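Local coordinates for protein glycoside Hydrolase (Bacteroides uniformis, PDB 5T99) that probably hydrolyses beta-galactosidic linkages during agarose breakdown, as a family 2 glycoside hydrolase that binds the inhibitor galacto-isofagomine, at residues 345-350 / 354-359. Sequence-based numbering, arbitrary orientation.
Sequences IRTSHN and PEFLDL. With GIF (D-galacto-isofagomine), chain C.
Phe356 presents the edge of its ring to Ile345, whose CG2 lies in the ring plane 3.9 Å from CZ and 4.1 Å from CE2. Thr347 CG2 comes in obliquely, 4.5 Å from Phe356 CE2. With CG anti to the backbone N (chi1 179°), the phenyl reaches from the helix toward the strand end, and Asp330 and Leu334 of helix 327-339 also touch it. The second ring, that of His349, has Ser348 CB on one face, 3.4 Å above the plane and offset toward the rim, while Arg346 NH1 and the ligand O2 lie at its edge; the Trp553 ring meets it with planes about 5° apart. The two segments belong to the beta-alpha-beta unit of strand 344-346, helix 354-363 and strand 366-370 in the TIM-barrel domain: Ile345 and Thr347 meet Phe356 of the helix, and the loop after the strand carries a pocket residue. In that loop Thr347 centres an inverse gamma turn; its OG1 donates to Asn350 O at 3.0 Å, from 39° out of the carbonyl plane, and also bonds Glu370 N. A cis peptide precedes His349, whose NE2 shares a hydrogen bond of 2.7 Å with O2 of the galacto-isofagomine, while ND1 bonds Glu370 OE1. Replacing His349 by an alanine is likely to leave O2 and Glu370 OE1 each without its imidazole partner. Arg346 reaches the same site, with salt bridges to Glu370 and Glu494.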
# COMPACT_ATOMS: atom_id res chain seq x y z
N ILE A 345 -3.15 -7.95 2.44
CA ILE A 345 -1.97 -7.10 2.27
C ILE A 345 -1.09 -7.22 3.51
O ILE A 345 -1.58 -7.19 4.62
CB ILE A 345 -2.35 -5.60 2.11
CG1 ILE A 345 -3.44 -5.38 1.05
CG2 ILE A 345 -1.11 -4.77 1.78
CD1 ILE A 345 -3.03 -5.67 -0.38
N ARG A 346 0.22 -7.35 3.30
CA ARG A 346 1.21 -7.20 4.38
C ARG A 346 1.92 -5.87 4.14
O ARG A 346 2.49 -5.70 3.07
CB ARG A 346 2.21 -8.35 4.32
CG ARG A 346 3.37 -8.26 5.32
CD ARG A 346 3.98 -9.63 5.63
NE ARG A 346 5.12 -9.50 6.55
CZ ARG A 346 6.42 -9.54 6.22
NH1 ARG A 346 6.84 -9.76 4.96
NH2 ARG A 346 7.33 -9.37 7.17
N THR A 347 1.93 -4.96 5.12
CA THR A 347 2.55 -3.63 4.93
C THR A 347 4.07 -3.64 5.18
O THR A 347 4.61 -2.98 6.08
CB THR A 347 1.86 -2.48 5.72
OG1 THR A 347 2.18 -2.53 7.11
CG2 THR A 347 0.36 -2.55 5.56
N SER A 348 4.77 -4.41 4.35
CA SER A 348 6.22 -4.50 4.36
C SER A 348 6.87 -3.12 4.24
O SER A 348 6.55 -2.41 3.28
CB SER A 348 6.64 -5.31 3.14
OG SER A 348 5.99 -4.79 1.99
N HIS A 349 7.73 -2.67 5.16
CA HIS A 349 7.94 -3.21 6.52
C HIS A 349 7.86 -2.01 7.49
O HIS A 349 8.85 -1.61 8.13
CB HIS A 349 9.30 -3.90 6.66
CG HIS A 349 9.56 -4.94 5.62
ND1 HIS A 349 8.94 -6.17 5.64
CD2 HIS A 349 10.37 -4.94 4.54
CE1 HIS A 349 9.36 -6.89 4.60
NE2 HIS A 349 10.22 -6.16 3.92
N ASN A 350 6.66 -1.45 7.58
CA ASN A 350 6.45 -0.15 8.19
C ASN A 350 4.98 0.21 8.13
O ASN A 350 4.25 -0.33 7.30
CB ASN A 350 7.24 0.94 7.46
CG ASN A 350 7.03 0.92 5.96
OD1 ASN A 350 7.80 0.30 5.22
ND2 ASN A 350 5.98 1.57 5.49
N PRO A 354 -2.51 6.56 6.49
CA PRO A 354 -3.91 6.31 6.85
C PRO A 354 -4.80 6.09 5.62
O PRO A 354 -5.67 5.21 5.64
CB PRO A 354 -4.32 7.59 7.59
CG PRO A 354 -3.04 8.16 8.11
CD PRO A 354 -2.01 7.82 7.08
N GLU A 355 -4.55 6.85 4.56
CA GLU A 355 -5.36 6.79 3.33
C GLU A 355 -5.32 5.39 2.73
O GLU A 355 -6.35 4.85 2.29
CB GLU A 355 -4.90 7.83 2.30
CG GLU A 355 -5.28 9.28 2.63
CD GLU A 355 -4.44 9.91 3.74
OE1 GLU A 355 -3.30 9.42 3.99
OE2 GLU A 355 -4.92 10.89 4.36
N PHE A 356 -4.13 4.79 2.73
CA PHE A 356 -3.98 3.44 2.22
C PHE A 356 -4.89 2.47 2.97
O PHE A 356 -5.56 1.65 2.36
CB PHE A 356 -2.51 2.99 2.31
CG PHE A 356 -2.27 1.59 1.83
CD1 PHE A 356 -2.07 1.34 0.48
CD2 PHE A 356 -2.26 0.52 2.71
CE1 PHE A 356 -1.87 0.05 0.01
CE2 PHE A 356 -2.05 -0.78 2.26
CZ PHE A 356 -1.87 -1.01 0.90
N LEU A 357 -4.93 2.59 4.30
CA LEU A 357 -5.77 1.73 5.16
C LEU A 357 -7.25 2.03 5.01
O LEU A 357 -8.07 1.11 5.08
CB LEU A 357 -5.35 1.82 6.63
CG LEU A 357 -3.94 1.27 6.90
CD1 LEU A 357 -3.52 1.55 8.32
CD2 LEU A 357 -3.84 -0.22 6.61
N ASP A 358 -7.61 3.30 4.78
CA ASP A 358 -8.99 3.65 4.46
C ASP A 358 -9.45 2.92 3.21
O ASP A 358 -10.57 2.44 3.15
CB ASP A 358 -9.20 5.16 4.31
CG ASP A 358 -9.10 5.91 5.62
OD1 ASP A 358 -9.37 5.31 6.69
OD2 ASP A 358 -8.75 7.11 5.59
N LEU A 359 -8.56 2.80 2.22
CA LEU A 359 -8.90 2.07 0.99
C LEU A 359 -9.10 0.59 1.25
O LEU A 359 -10.07 0.01 0.77
CB LEU A 359 -7.84 2.31 -0.11
CG LEU A 359 -7.84 3.74 -0.69
CD1 LEU A 359 -6.58 4.01 -1.50
CD2 LEU A 359 -9.07 3.95 -1.56
C GIF C . 12.72 -8.83 2.96
N GIF C . 12.90 -10.20 2.49
O GIF C . 13.98 -11.00 -1.70
C1 GIF C . 12.30 -7.94 1.81
O1 GIF C . 14.52 -7.66 0.92
C2 GIF C . 13.21 -8.12 0.59
O2 GIF C . 12.34 -6.58 2.23
C3 GIF C . 13.27 -9.58 0.15
C4 GIF C . 13.70 -10.47 1.31
C5 GIF C . 14.22 -9.75 -1.03